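Local coordinates for uncharacterized protein (Bacteroides caccae, PDB 3NO2) that is of unknown function but folds into a six-bladed beta-propeller, part of which resembles the Mal s 1 allergenic protein-like family, at residues N205-V210 against V247-E252; H186-L191 against L226-W231; A18-D23 against W257-K262; R128-N131 against N137-V140. All coordinates share one frame; numbering follows the deposited sequence.

Contact 1: residues N205-V210 against V247-E252; sequences NDIEGV and VEIDSE
I207 and I249 meet through their CG2 methyls, and three residues on in the loop V210 meets V247, two residues back along the strand from I249, again through single branches. CG2 of I207 sits 3.8 Å from CG2 of I249, with the two side chains crossing at about a right angle. I249 has chi1 60°, which puts CG1 between its backbone N and carbonyl carbon and leaves the short CG2 branch to face I207. A bound PEG, probably from crystallisation, also approaches the I249 side chain, to about 3 Å. The second pair is looser: V210 CG2 lies 4.1 Å from V247 CG1. All four residues are buried, and L212, V255, I228 and L226 pack around them. The two backbones stay 7.9 Å apart, from I207 CA to I249 CA and again from V210 CA to V247 CA, so this is side-chain packing with no backbone bond between the segments.

The other end is wetter. A water donates to E252 O at 2.9 Å and, weakly, to D206 O at 3.3 Å, bridging the segments where the apolar contact has ended. E252 is exposed at this end. The loop 205-210 leads from strand 198-203 of one blade to strand 214-220 of the next and is laid over strand 246-249, an interblade connection of a beta-propeller.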
loop_
_atom_site.group_PDB
_atom_site.type_symbol
_atom_site.label_atom_id
_atom_site.label_comp_id
_atom_site.label_asym_id
_atom_site.label_seq_id
_atom_site.Cartn_x
_atom_site.Cartn_y
_atom_site.Cartn_z
ATOM N N ASN A 205 4.155 -21.163 3.600
ATOM C CA ASN A 205 4.804 -22.257 4.335
ATOM C C ASN A 205 5.667 -21.730 5.480
ATOM O O ASN A 205 6.048 -22.515 6.360
ATOM C CB ASN A 205 5.699 -23.080 3.401
ATOM C CG ASN A 205 4.916 -23.894 2.390
ATOM O OD1 ASN A 205 3.771 -24.292 2.629
ATOM N ND2 ASN A 205 5.545 -24.155 1.241
ATOM N N ASP A 206 6.010 -20.436 5.468
ATOM C CA ASP A 206 6.839 -19.836 6.532
ATOM C C ASP A 206 5.994 -19.231 7.643
ATOM O O ASP A 206 6.541 -18.735 8.653
ATOM C CB ASP A 206 7.748 -18.737 5.954
ATOM C CG ASP A 206 8.634 -19.247 4.842
ATOM O OD1 ASP A 206 9.517 -20.078 5.134
ATOM O OD2 ASP A 206 8.454 -18.881 3.657
ATOM N N ILE A 207 4.681 -19.207 7.411
ATOM C CA ILE A 207 3.708 -18.547 8.324
ATOM C C ILE A 207 2.753 -19.608 8.821
ATOM O O ILE A 207 2.464 -20.572 8.124
ATOM C CB ILE A 207 2.900 -17.413 7.604
ATOM C CG1 ILE A 207 3.835 -16.259 7.234
ATOM C CG2 ILE A 207 1.747 -16.902 8.519
ATOM C CD1 ILE A 207 3.131 -15.187 6.300
ATOM N N GLU A 208 2.298 -19.457 10.049
ATOM C CA GLU A 208 1.317 -20.357 10.600
ATOM C C GLU A 208 -0.000 -19.615 10.749
ATOM O O GLU A 208 -0.115 -18.720 11.585
ATOM C CB GLU A 208 1.776 -20.875 11.964
ATOM C CG GLU A 208 0.760 -21.800 12.577
ATOM C CD GLU A 208 1.155 -22.336 13.948
ATOM O OE1 GLU A 208 2.309 -22.799 14.059
ATOM O OE2 GLU A 208 0.296 -22.343 14.882
ATOM N N GLY A 209 -0.972 -19.963 9.910
ATOM C CA GLY A 209 -2.341 -19.558 10.096
ATOM C C GLY A 209 -3.053 -18.839 8.981
ATOM O O GLY A 209 -4.165 -18.331 9.150
ATOM N N VAL A 210 -2.430 -18.752 7.791
ATOM C CA VAL A 210 -3.085 -18.055 6.688
ATOM C C VAL A 210 -2.586 -18.569 5.322
ATOM O O VAL A 210 -1.379 -18.724 5.116
ATOM C CB VAL A 210 -2.924 -16.518 6.779
ATOM C CG1 VAL A 210 -1.470 -16.111 6.830
ATOM C CG2 VAL A 210 -3.624 -15.772 5.627
ATOM N N VAL A 247 -4.216 -10.002 8.419
ATOM C CA VAL A 247 -3.587 -10.681 9.551
ATOM C C VAL A 247 -2.510 -9.827 10.148
ATOM O O VAL A 247 -1.870 -9.004 9.465
ATOM C CB VAL A 247 -3.000 -12.070 9.171
ATOM C CG1 VAL A 247 -4.101 -13.016 8.677
ATOM C CG2 VAL A 247 -1.870 -11.967 8.149
ATOM N N GLU A 248 -2.265 -10.064 11.434
ATOM C CA GLU A 248 -1.064 -9.637 12.130
ATOM C C GLU A 248 -0.273 -10.902 12.409
ATOM O O GLU A 248 -0.795 -11.843 13.028
ATOM C CB GLU A 248 -1.362 -8.942 13.449
ATOM C CG GLU A 248 -0.127 -8.463 14.182
ATOM C CD GLU A 248 -0.433 -7.850 15.532
ATOM O OE1 GLU A 248 -1.626 -7.694 15.893
ATOM O OE2 GLU A 248 0.550 -7.558 16.234
ATOM N N ILE A 249 0.987 -10.932 11.964
ATOM C CA ILE A 249 1.900 -12.004 12.310
ATOM C C ILE A 249 2.906 -11.436 13.299
ATOM O O ILE A 249 3.290 -10.262 13.256
ATOM C CB ILE A 249 2.573 -12.707 11.107
ATOM C CG1 ILE A 249 3.389 -11.740 10.267
ATOM C CG2 ILE A 249 1.506 -13.482 10.251
ATOM C CD1 ILE A 249 4.373 -12.449 9.323
ATOM N N ASP A 250 3.367 -12.293 14.195
ATOM C CA ASP A 250 4.432 -11.939 15.121
ATOM C C ASP A 250 5.779 -12.240 14.465
ATOM O O ASP A 250 5.855 -12.710 13.325
ATOM C CB ASP A 250 4.235 -12.639 16.493
ATOM C CG ASP A 250 4.404 -14.109 16.475
ATOM O OD1 ASP A 250 4.826 -14.726 15.494
ATOM O OD2 ASP A 250 4.054 -14.700 17.551
ATOM N N SER A 251 6.842 -12.030 15.243
ATOM C CA SER A 251 8.202 -12.206 14.698
ATOM C C SER A 251 8.548 -13.663 14.355
ATOM O O SER A 251 9.457 -13.908 13.573
ATOM C CB SER A 251 9.254 -11.640 15.659
ATOM O OG SER A 251 9.269 -12.364 16.875
ATOM N N GLU A 252 7.804 -14.625 14.904
ATOM C CA GLU A 252 7.966 -16.037 14.596
ATOM C C GLU A 252 7.097 -16.490 13.432
ATOM O O GLU A 252 7.132 -17.655 13.029
ATOM C CB GLU A 252 7.630 -16.887 15.826
ATOM C CG GLU A 252 8.641 -16.755 16.973
ATOM C CD GLU A 252 8.266 -17.603 18.197
ATOM O OE1 GLU A 252 7.329 -18.447 18.105
ATOM O OE2 GLU A 252 8.906 -17.416 19.261
HETATM O O HOH W 1 5.687 -19.746 11.680
#

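Contact 2: residues H186-L191 against L226-W231; sequences HCFVQL and LYICNW
F188 and I228 are the closest backbone pair here, yet their CA atoms are 9.8 Å apart, so strands 187-191 and 226-231 share no hydrogen bond and meet through side chains that reach across the gap. The phenyl ring of F188 does most of the reaching. Its chi1 of 63° sets CG between the backbone N and the carbonyl carbon, and from there the ring heads for the other strand with its far end leading. CZ of F188 touches CD2 of L226 at 3.6 Å, while F188 CE2 is 4.0 Å from that same methyl; the two side chains approach from opposite directions. L226 presents this one branch, CD2, to the ring. I228 comes in at about a right angle, its CD1 lying 4.1 Å from F188 CE2. Both methyls meet the ring obliquely.

The strands belong to consecutive blades of the propeller: 187-191 is the third strand of its four-stranded sheet and 226-231 the second strand of the following one. The apolar layer between the two blades takes in more than this trio, since V202 and L218 also lie against F188, L218 against I228, and L179 and P220 against L226. Y227, the residue between L226 and I228, turns its side chain to the other side of its sheet, where its OH bonds to K22 NZ. A bound PEG molecule, probably a crystallisation additive, comes to about 4 Å from the L226 side chain.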
loop_
_atom_site.group_PDB
_atom_site.type_symbol
_atom_site.label_atom_id
_atom_site.label_comp_id
_atom_site.label_asym_id
_atom_site.label_seq_id
_atom_site.Cartn_x
_atom_site.Cartn_y
_atom_site.Cartn_z
ATOM N N HIS A 186 1.923 -14.582 -4.016
ATOM C CA HIS A 186 1.563 -15.202 -2.731
ATOM C C HIS A 186 2.699 -15.172 -1.751
ATOM O O HIS A 186 2.826 -16.056 -0.905
ATOM C CB HIS A 186 1.034 -16.647 -2.888
ATOM C CG HIS A 186 0.135 -16.853 -4.075
ATOM N ND1 HIS A 186 -0.989 -16.089 -4.304
ATOM C CD2 HIS A 186 0.224 -17.701 -5.129
ATOM C CE1 HIS A 186 -1.579 -16.489 -5.425
ATOM N NE2 HIS A 186 -0.863 -17.475 -5.944
ATOM N N CYS A 187 3.551 -14.165 -1.843
ATOM C CA CYS A 187 4.725 -14.079 -1.018
ATOM C C CYS A 187 5.173 -12.629 -0.872
ATOM O O CYS A 187 4.686 -11.706 -1.542
ATOM C CB CYS A 187 5.894 -14.898 -1.628
ATOM S SG CYS A 187 6.566 -14.226 -3.164
ATOM N N PHE A 188 6.112 -12.423 0.026
ATOM C CA PHE A 188 6.885 -11.206 0.049
ATOM C C PHE A 188 8.358 -11.501 0.193
ATOM O O PHE A 188 8.733 -12.642 0.569
ATOM C CB PHE A 188 6.391 -10.243 1.139
ATOM C CG PHE A 188 6.514 -10.723 2.553
ATOM C CD1 PHE A 188 7.643 -10.423 3.308
ATOM C CD2 PHE A 188 5.456 -11.353 3.167
ATOM C CE1 PHE A 188 7.699 -10.781 4.644
ATOM C CE2 PHE A 188 5.526 -11.709 4.507
ATOM C CZ PHE A 188 6.632 -11.425 5.217
ATOM N N VAL A 189 9.199 -10.543 -0.116
ATOM C CA VAL A 189 10.645 -10.729 0.001
ATOM C C VAL A 189 11.229 -9.631 0.879
ATOM O O VAL A 189 10.627 -8.573 1.051
ATOM C CB VAL A 189 11.359 -10.734 -1.356
ATOM C CG1 VAL A 189 10.867 -11.913 -2.210
ATOM C CG2 VAL A 189 11.152 -9.371 -2.067
ATOM N N GLN A 190 12.390 -9.921 1.471
ATOM C CA GLN A 190 13.194 -8.935 2.140
ATOM C C GLN A 190 14.406 -8.634 1.259
ATOM O O GLN A 190 15.103 -9.593 0.859
ATOM C CB GLN A 190 13.603 -9.466 3.516
ATOM C CG GLN A 190 14.450 -8.491 4.315
ATOM C CD GLN A 190 14.765 -9.000 5.718
ATOM O OE1 GLN A 190 14.011 -9.791 6.275
ATOM N NE2 GLN A 190 15.875 -8.525 6.296
ATOM N N LEU A 191 14.632 -7.359 0.989
ATOM C CA LEU A 191 15.761 -6.885 0.191
ATOM C C LEU A 191 16.787 -6.184 1.063
ATOM O O LEU A 191 16.442 -5.305 1.846
ATOM C CB LEU A 191 15.323 -5.870 -0.860
ATOM C CG LEU A 191 14.367 -6.368 -1.915
ATOM C CD1 LEU A 191 14.141 -5.237 -2.965
ATOM C CD2 LEU A 191 14.868 -7.629 -2.568
ATOM N N LEU A 226 4.040 -7.794 11.950
ATOM C CA LEU A 226 3.715 -7.289 10.618
ATOM C C LEU A 226 2.218 -7.456 10.332
ATOM O O LEU A 226 1.685 -8.549 10.526
ATOM C CB LEU A 226 4.508 -8.139 9.586
ATOM C CG LEU A 226 4.473 -7.746 8.125
ATOM C CD1 LEU A 226 5.184 -6.387 7.942
ATOM C CD2 LEU A 226 5.140 -8.790 7.229
ATOM N N TYR A 227 1.563 -6.408 9.839
ATOM C CA TYR A 227 0.264 -6.563 9.185
ATOM C C TYR A 227 0.457 -6.943 7.745
ATOM O O TYR A 227 1.315 -6.361 7.052
ATOM C CB TYR A 227 -0.579 -5.281 9.242
ATOM C CG TYR A 227 -1.044 -4.840 10.611
ATOM C CD1 TYR A 227 -1.778 -5.654 11.442
ATOM C CD2 TYR A 227 -0.806 -3.556 11.038
ATOM C CE1 TYR A 227 -2.187 -5.214 12.697
ATOM C CE2 TYR A 227 -1.207 -3.123 12.285
ATOM C CZ TYR A 227 -1.902 -3.945 13.101
ATOM O OH TYR A 227 -2.339 -3.503 14.361
ATOM N N ILE A 228 -0.361 -7.880 7.278
ATOM C CA ILE A 228 -0.393 -8.302 5.875
ATOM C C ILE A 228 -1.824 -8.174 5.399
ATOM O O ILE A 228 -2.738 -8.816 5.926
ATOM C CB ILE A 228 0.099 -9.743 5.700
ATOM C CG1 ILE A 228 1.480 -9.938 6.301
ATOM C CG2 ILE A 228 0.025 -10.137 4.215
ATOM C CD1 ILE A 228 1.915 -11.420 6.371
ATOM N N CYS A 229 -2.033 -7.376 4.357
ATOM C CA CYS A 229 -3.299 -7.239 3.669
ATOM C C CYS A 229 -3.404 -8.387 2.637
ATOM O O CYS A 229 -2.610 -8.467 1.709
ATOM C CB CYS A 229 -3.446 -5.898 2.985
ATOM S SG CYS A 229 -3.376 -4.486 4.115
ATOM N N ASN A 230 -4.343 -9.294 2.896
ATOM C CA ASN A 230 -4.455 -10.556 2.171
ATOM C C ASN A 230 -5.611 -10.511 1.191
ATOM O O ASN A 230 -6.700 -11.004 1.454
ATOM C CB ASN A 230 -4.676 -11.678 3.200
ATOM C CG ASN A 230 -4.535 -13.059 2.618
ATOM O OD1 ASN A 230 -3.824 -13.240 1.630
ATOM N ND2 ASN A 230 -5.237 -14.055 3.185
ATOM N N TRP A 231 -5.383 -9.841 0.057
ATOM C CA TRP A 231 -6.456 -9.422 -0.835
ATOM C C TRP A 231 -6.880 -10.596 -1.721
ATOM O O TRP A 231 -6.039 -11.250 -2.371
ATOM C CB TRP A 231 -5.949 -8.223 -1.656
ATOM C CG TRP A 231 -6.988 -7.560 -2.531
ATOM C CD1 TRP A 231 -7.901 -6.613 -2.159
ATOM C CD2 TRP A 231 -7.212 -7.776 -3.926
ATOM N NE1 TRP A 231 -8.664 -6.238 -3.216
ATOM C CE2 TRP A 231 -8.260 -6.921 -4.318
ATOM C CE3 TRP A 231 -6.598 -8.564 -4.880
ATOM C CZ2 TRP A 231 -8.707 -6.858 -5.620
ATOM C CZ3 TRP A 231 -7.068 -8.503 -6.213
ATOM C CH2 TRP A 231 -8.096 -7.681 -6.547
#

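Contact 3: residues A18-D23 against W257-K262; sequences AIINKD and WQLNDK
K22 lays its extended side chain obliquely over one face of the W257 indole, at the place where the last blade of the six-bladed propeller meets the first. CG of K22 stands 3.4 Å above the ring plane, offset toward the rim, and makes a CH-pi contact with the six-membered ring: 3.9 Å from K22 CG to the centroid of that W257 ring. With CG opposite the backbone N (chi1 -178°) and every later torsion also extended, the chain runs on across the ring system, bringing K22 CE to 3.8 Å from W257 CD2. The ammonium group passes beyond good cation-pi range, with NZ 5.2 Å from the centroid of the five-membered ring, at most a weak attraction. Its main partner is E248 OE1, in a salt bridge, with Y227 OH as a second; both residues belong to the sixth blade and hold the ammonium end there.

I20 and L259 face each other differently, tip to tip, with CD1 of I20 3.6 Å from CD1 of L259. This apolar touch joins strand 16-21 of the first blade to strand 255-259, an edge strand of the sixth. The indole N-H turns back to the backbone: W257 NE1 gives a weak, bent bond to K22 O, 3.1 Å long with an N-H...O angle of 128°. A water in the ring plane accepts a second weak bond from W257 NE1 at 3.0 Å and donates to D23 O at 2.8 Å.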
loop_
_atom_site.group_PDB
_atom_site.type_symbol
_atom_site.label_atom_id
_atom_site.label_comp_id
_atom_site.label_asym_id
_atom_site.label_seq_id
_atom_site.Cartn_x
_atom_site.Cartn_y
_atom_site.Cartn_z
ATOM N N ALA A 18 -12.511 2.790 5.559
ATOM C CA ALA A 18 -13.075 2.555 6.868
ATOM C C ALA A 18 -12.032 2.676 7.936
ATOM O O ALA A 18 -10.836 2.500 7.683
ATOM C CB ALA A 18 -13.773 1.180 6.927
ATOM N N ILE A 19 -12.478 2.938 9.168
ATOM C CA ILE A 19 -11.633 2.846 10.345
ATOM C C ILE A 19 -12.218 1.776 11.246
ATOM O O ILE A 19 -13.432 1.750 11.511
ATOM C CB ILE A 19 -11.511 4.176 11.120
ATOM C CG1 ILE A 19 -10.847 5.213 10.213
ATOM C CG2 ILE A 19 -10.702 3.972 12.445
ATOM C CD1 ILE A 19 -10.923 6.658 10.730
ATOM N N ILE A 20 -11.361 0.845 11.656
ATOM C CA ILE A 20 -11.730 -0.320 12.457
ATOM C C ILE A 20 -11.058 -0.175 13.828
ATOM O O ILE A 20 -9.872 0.134 13.944
ATOM C CB ILE A 20 -11.273 -1.590 11.750
ATOM C CG1 ILE A 20 -12.092 -1.750 10.448
ATOM C CG2 ILE A 20 -11.447 -2.843 12.640
ATOM C CD1 ILE A 20 -11.649 -2.889 9.513
ATOM N N ASN A 21 -11.846 -0.420 14.874
ATOM C CA ASN A 21 -11.296 -0.603 16.221
ATOM C C ASN A 21 -10.684 -1.997 16.276
ATOM O O ASN A 21 -11.380 -2.994 16.069
ATOM C CB ASN A 21 -12.447 -0.465 17.239
ATOM C CG ASN A 21 -12.029 -0.743 18.677
ATOM O OD1 ASN A 21 -11.254 -1.640 18.961
ATOM N ND2 ASN A 21 -12.580 0.067 19.621
ATOM N N LYS A 22 -9.371 -2.061 16.388
ATOM C CA LYS A 22 -8.662 -3.338 16.290
ATOM C C LYS A 22 -9.169 -4.369 17.326
ATOM O O LYS A 22 -9.323 -5.549 17.019
ATOM C CB LYS A 22 -7.174 -3.133 16.448
ATOM C CG LYS A 22 -6.357 -4.411 16.305
ATOM C CD LYS A 22 -4.865 -4.220 16.560
ATOM C CE LYS A 22 -4.112 -5.502 16.353
ATOM N NZ LYS A 22 -2.654 -5.336 16.590
ATOM N N ASP A 23 -9.401 -3.909 18.531
ATOM C CA ASP A 23 -9.764 -4.780 19.633
ATOM C C ASP A 23 -11.143 -5.369 19.465
ATOM O O ASP A 23 -11.322 -6.578 19.650
ATOM C CB ASP A 23 -9.734 -4.005 20.950
ATOM C CG ASP A 23 -8.316 -3.672 21.419
ATOM O OD1 ASP A 23 -7.317 -4.191 20.861
ATOM O OD2 ASP A 23 -8.216 -2.911 22.396
ATOM N N TRP A 257 -3.594 -12.249 15.333
ATOM C CA TRP A 257 -4.824 -11.464 15.262
ATOM C C TRP A 257 -5.253 -11.395 13.790
ATOM O O TRP A 257 -4.382 -11.415 12.912
ATOM C CB TRP A 257 -4.625 -10.065 15.868
ATOM C CG TRP A 257 -5.793 -9.133 15.717
ATOM C CD1 TRP A 257 -6.812 -8.941 16.598
ATOM C CD2 TRP A 257 -6.065 -8.256 14.605
ATOM N NE1 TRP A 257 -7.702 -8.038 16.111
ATOM C CE2 TRP A 257 -7.255 -7.569 14.899
ATOM C CE3 TRP A 257 -5.405 -7.971 13.412
ATOM C CZ2 TRP A 257 -7.794 -6.633 14.050
ATOM C CZ3 TRP A 257 -5.931 -7.031 12.576
ATOM C CH2 TRP A 257 -7.128 -6.370 12.883
ATOM N N GLN A 258 -6.554 -11.366 13.517
ATOM C CA GLN A 258 -7.004 -11.274 12.153
ATOM C C GLN A 258 -8.394 -10.709 12.041
ATOM O O GLN A 258 -9.181 -10.793 12.989
ATOM C CB GLN A 258 -6.974 -12.663 11.477
ATOM C CG GLN A 258 -7.965 -13.687 12.084
ATOM C CD GLN A 258 -7.713 -15.047 11.530
ATOM O OE1 GLN A 258 -8.278 -15.442 10.484
ATOM N NE2 GLN A 258 -6.856 -15.828 12.231
ATOM N N LEU A 259 -8.691 -10.170 10.857
ATOM C CA LEU A 259 -10.054 -9.901 10.403
ATOM C C LEU A 259 -10.431 -10.975 9.409
ATOM O O LEU A 259 -9.648 -11.237 8.466
ATOM C CB LEU A 259 -10.144 -8.536 9.684
ATOM C CG LEU A 259 -9.779 -7.325 10.523
ATOM C CD1 LEU A 259 -9.944 -6.049 9.689
ATOM C CD2 LEU A 259 -10.584 -7.240 11.849
ATOM N N ASN A 260 -11.558 -11.634 9.622
ATOM C CA ASN A 260 -11.947 -12.788 8.831
ATOM C C ASN A 260 -13.474 -12.826 8.749
ATOM O O ASN A 260 -14.150 -13.582 9.472
ATOM C CB ASN A 260 -11.382 -14.079 9.456
ATOM C CG ASN A 260 -11.499 -15.280 8.541
ATOM O OD1 ASN A 260 -12.155 -15.235 7.494
ATOM N ND2 ASN A 260 -10.818 -16.359 8.903
ATOM N N ASP A 261 -14.030 -12.012 7.864
ATOM C CA ASP A 261 -15.478 -11.911 7.679
ATOM C C ASP A 261 -15.682 -11.138 6.376
ATOM O O ASP A 261 -15.562 -9.937 6.329
ATOM C CB ASP A 261 -16.129 -11.233 8.858
ATOM C CG ASP A 261 -17.648 -11.313 8.799
ATOM O OD1 ASP A 261 -18.168 -11.339 7.669
ATOM O OD2 ASP A 261 -18.315 -11.298 9.858
ATOM N N LYS A 262 -15.945 -11.916 5.318
ATOM C CA LYS A 262 -16.032 -11.359 3.984
ATOM C C LYS A 262 -17.343 -10.625 3.741
ATOM O O LYS A 262 -17.485 -10.010 2.692
ATOM C CB LYS A 262 -15.836 -12.480 2.920
ATOM C CG LYS A 262 -17.001 -13.472 2.824
ATOM C CD LYS A 262 -16.634 -14.704 1.945
ATOM C CE LYS A 262 -17.457 -15.931 2.340
ATOM N NZ LYS A 262 -16.846 -16.714 3.495
HETATM O O HOH W 2 -9.250 -8.284 18.704
#

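Contact 4: residues R128-N131 against N137-V140; sequences RQIN and NYLV
I130 places CG1 opposite its carbonyl carbon (chi1 -68°), as V140 does CG2, and the ethyl arm of I130 runs alongside both valine methyls, with I130 CD1 4.0 Å from V140 CG2. Its other branch, CG2, leans obliquely toward Y138, 4.0 Å from Y138 CB.

Next to these side chains the backbones join, N131 with L139 forming an antiparallel hydrogen-bonded pair. N131 N donates a hydrogen bond to L139 O, 3.1 Å long and in the carbonyl plane; the return bond, L139 N to N131 O, is shorter at 2.8 Å, with its donor standing 37° above the carbonyl plane. That N131 oxygen also lies in the plane of the Y138 ring, at its edge, and takes a CA-H...O contact from Y138. L139 O is held twice as well, since a water 2.8 Å from it donates to it and also to Q129 O, bridging the segments where the sheet pairing ends.

The hairpin starts the fourth blade: 131-132 is an end strand of the sheet, and 138-142 follows it and pairs onward with 147-151. On the side of N131 and L139, strand 169-172 of the next blade packs through F172. R128 O and I130 N both bond to T81 OG1, and I130 O takes a bond from R83 NE, both partners in strand 78-84, while Y138 and V140 lie against strand 110-116.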
loop_
_atom_site.group_PDB
_atom_site.type_symbol
_atom_site.label_atom_id
_atom_site.label_comp_id
_atom_site.label_asym_id
_atom_site.label_seq_id
_atom_site.Cartn_x
_atom_site.Cartn_y
_atom_site.Cartn_z
ATOM N N ARG A 128 1.475 0.222 -7.803
ATOM C CA ARG A 128 0.487 0.587 -6.804
ATOM C C ARG A 128 1.154 1.534 -5.807
ATOM O O ARG A 128 0.992 2.770 -5.956
ATOM C CB ARG A 128 -0.165 -0.640 -6.182
ATOM C CG ARG A 128 -0.945 -1.447 -7.204
ATOM C CD ARG A 128 -2.186 -0.721 -7.723
ATOM N NE ARG A 128 -2.892 -1.510 -8.742
ATOM C CZ ARG A 128 -2.618 -1.546 -10.025
ATOM N NH1 ARG A 128 -1.679 -0.793 -10.544
ATOM N NH2 ARG A 128 -3.261 -2.424 -10.796
ATOM N N GLN A 129 1.934 1.052 -4.833
ATOM C CA GLN A 129 2.468 1.896 -3.766
ATOM C C GLN A 129 3.977 2.130 -3.923
ATOM O O GLN A 129 4.792 1.279 -3.574
ATOM C CB GLN A 129 2.222 1.246 -2.400
ATOM C CG GLN A 129 0.774 0.901 -2.124
ATOM C CD GLN A 129 0.508 0.673 -0.631
ATOM O OE1 GLN A 129 1.425 0.422 0.161
ATOM N NE2 GLN A 129 -0.760 0.729 -0.225
ATOM N N ILE A 130 4.332 3.292 -4.427
ATOM C CA ILE A 130 5.691 3.788 -4.453
ATOM C C ILE A 130 6.084 4.224 -3.038
ATOM O O ILE A 130 5.236 4.597 -2.236
ATOM C CB ILE A 130 5.800 4.930 -5.468
ATOM C CG1 ILE A 130 5.610 4.391 -6.887
ATOM C CG2 ILE A 130 7.134 5.689 -5.338
ATOM C CD1 ILE A 130 5.648 5.465 -8.021
ATOM N N ASN A 131 7.359 4.128 -2.716
ATOM C CA ASN A 131 7.913 4.548 -1.438
ATOM C C ASN A 131 9.211 5.348 -1.705
ATOM O O ASN A 131 9.687 5.427 -2.820
ATOM C CB ASN A 131 8.132 3.318 -0.525
ATOM C CG ASN A 131 8.051 3.654 0.944
ATOM O OD1 ASN A 131 8.093 4.815 1.352
ATOM N ND2 ASN A 131 7.840 2.619 1.743
ATOM N N ASN A 137 15.591 8.654 -2.979
ATOM C CA ASN A 137 15.106 8.107 -4.238
ATOM C C ASN A 137 13.810 7.329 -4.012
ATOM O O ASN A 137 13.384 7.099 -2.888
ATOM C CB ASN A 137 16.151 7.177 -4.839
ATOM C CG ASN A 137 17.483 7.895 -5.038
ATOM O OD1 ASN A 137 17.526 9.063 -5.457
ATOM N ND2 ASN A 137 18.578 7.177 -4.722
ATOM N N TYR A 138 13.167 6.973 -5.126
ATOM C CA TYR A 138 11.864 6.330 -5.063
ATOM C C TYR A 138 11.949 4.873 -5.432
ATOM O O TYR A 138 12.592 4.527 -6.451
ATOM C CB TYR A 138 10.865 7.064 -5.971
ATOM C CG TYR A 138 10.741 8.514 -5.568
ATOM C CD1 TYR A 138 10.115 8.858 -4.383
ATOM C CD2 TYR A 138 11.219 9.539 -6.366
ATOM C CE1 TYR A 138 9.991 10.209 -3.996
ATOM C CE2 TYR A 138 11.116 10.888 -5.995
ATOM C CZ TYR A 138 10.487 11.201 -4.817
ATOM O OH TYR A 138 10.364 12.546 -4.443
ATOM N N LEU A 139 11.272 4.030 -4.664
ATOM C CA LEU A 139 11.213 2.590 -4.934
ATOM C C LEU A 139 9.863 2.314 -5.598
ATOM O O LEU A 139 8.785 2.563 -5.008
ATOM C CB LEU A 139 11.342 1.775 -3.659
ATOM C CG LEU A 139 12.681 1.903 -2.951
ATOM C CD1 LEU A 139 12.689 1.089 -1.644
ATOM C CD2 LEU A 139 13.817 1.426 -3.888
ATOM N N VAL A 140 9.929 1.821 -6.827
ATOM C CA VAL A 140 8.764 1.669 -7.680
ATOM C C VAL A 140 8.603 0.190 -8.026
ATOM O O VAL A 140 9.338 -0.344 -8.892
ATOM C CB VAL A 140 8.896 2.467 -8.960
ATOM C CG1 VAL A 140 7.618 2.342 -9.816
ATOM C CG2 VAL A 140 9.280 3.960 -8.663
HETATM O O HOH W 3 7.538 0.872 -3.094
#

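Overall arrangement
Contacts 1, 2 and 3 form one connected patch around the sixth blade, whose strands 226-231, 246-249 and 255-259 lie next to each other. Contact 2 joins this blade to the fifth, contact 3 joins it to the first, and contact 1 lays the incoming loop over it. Probable hydrogen bonds, I249 N to L226 O and Y227 OH to K22 NZ, both 2.9 Å, and the E248 OE1 to K22 NZ salt bridge at 2.7 Å tie the patch. A single PEG site may border contacts 1 and 2. Contact 4 touches none of the others, coming nearest to contact 2, about 7 Å between nearest atoms; its R128 bonds a citrate, probably also from the crystallisation liquor. No active site is known.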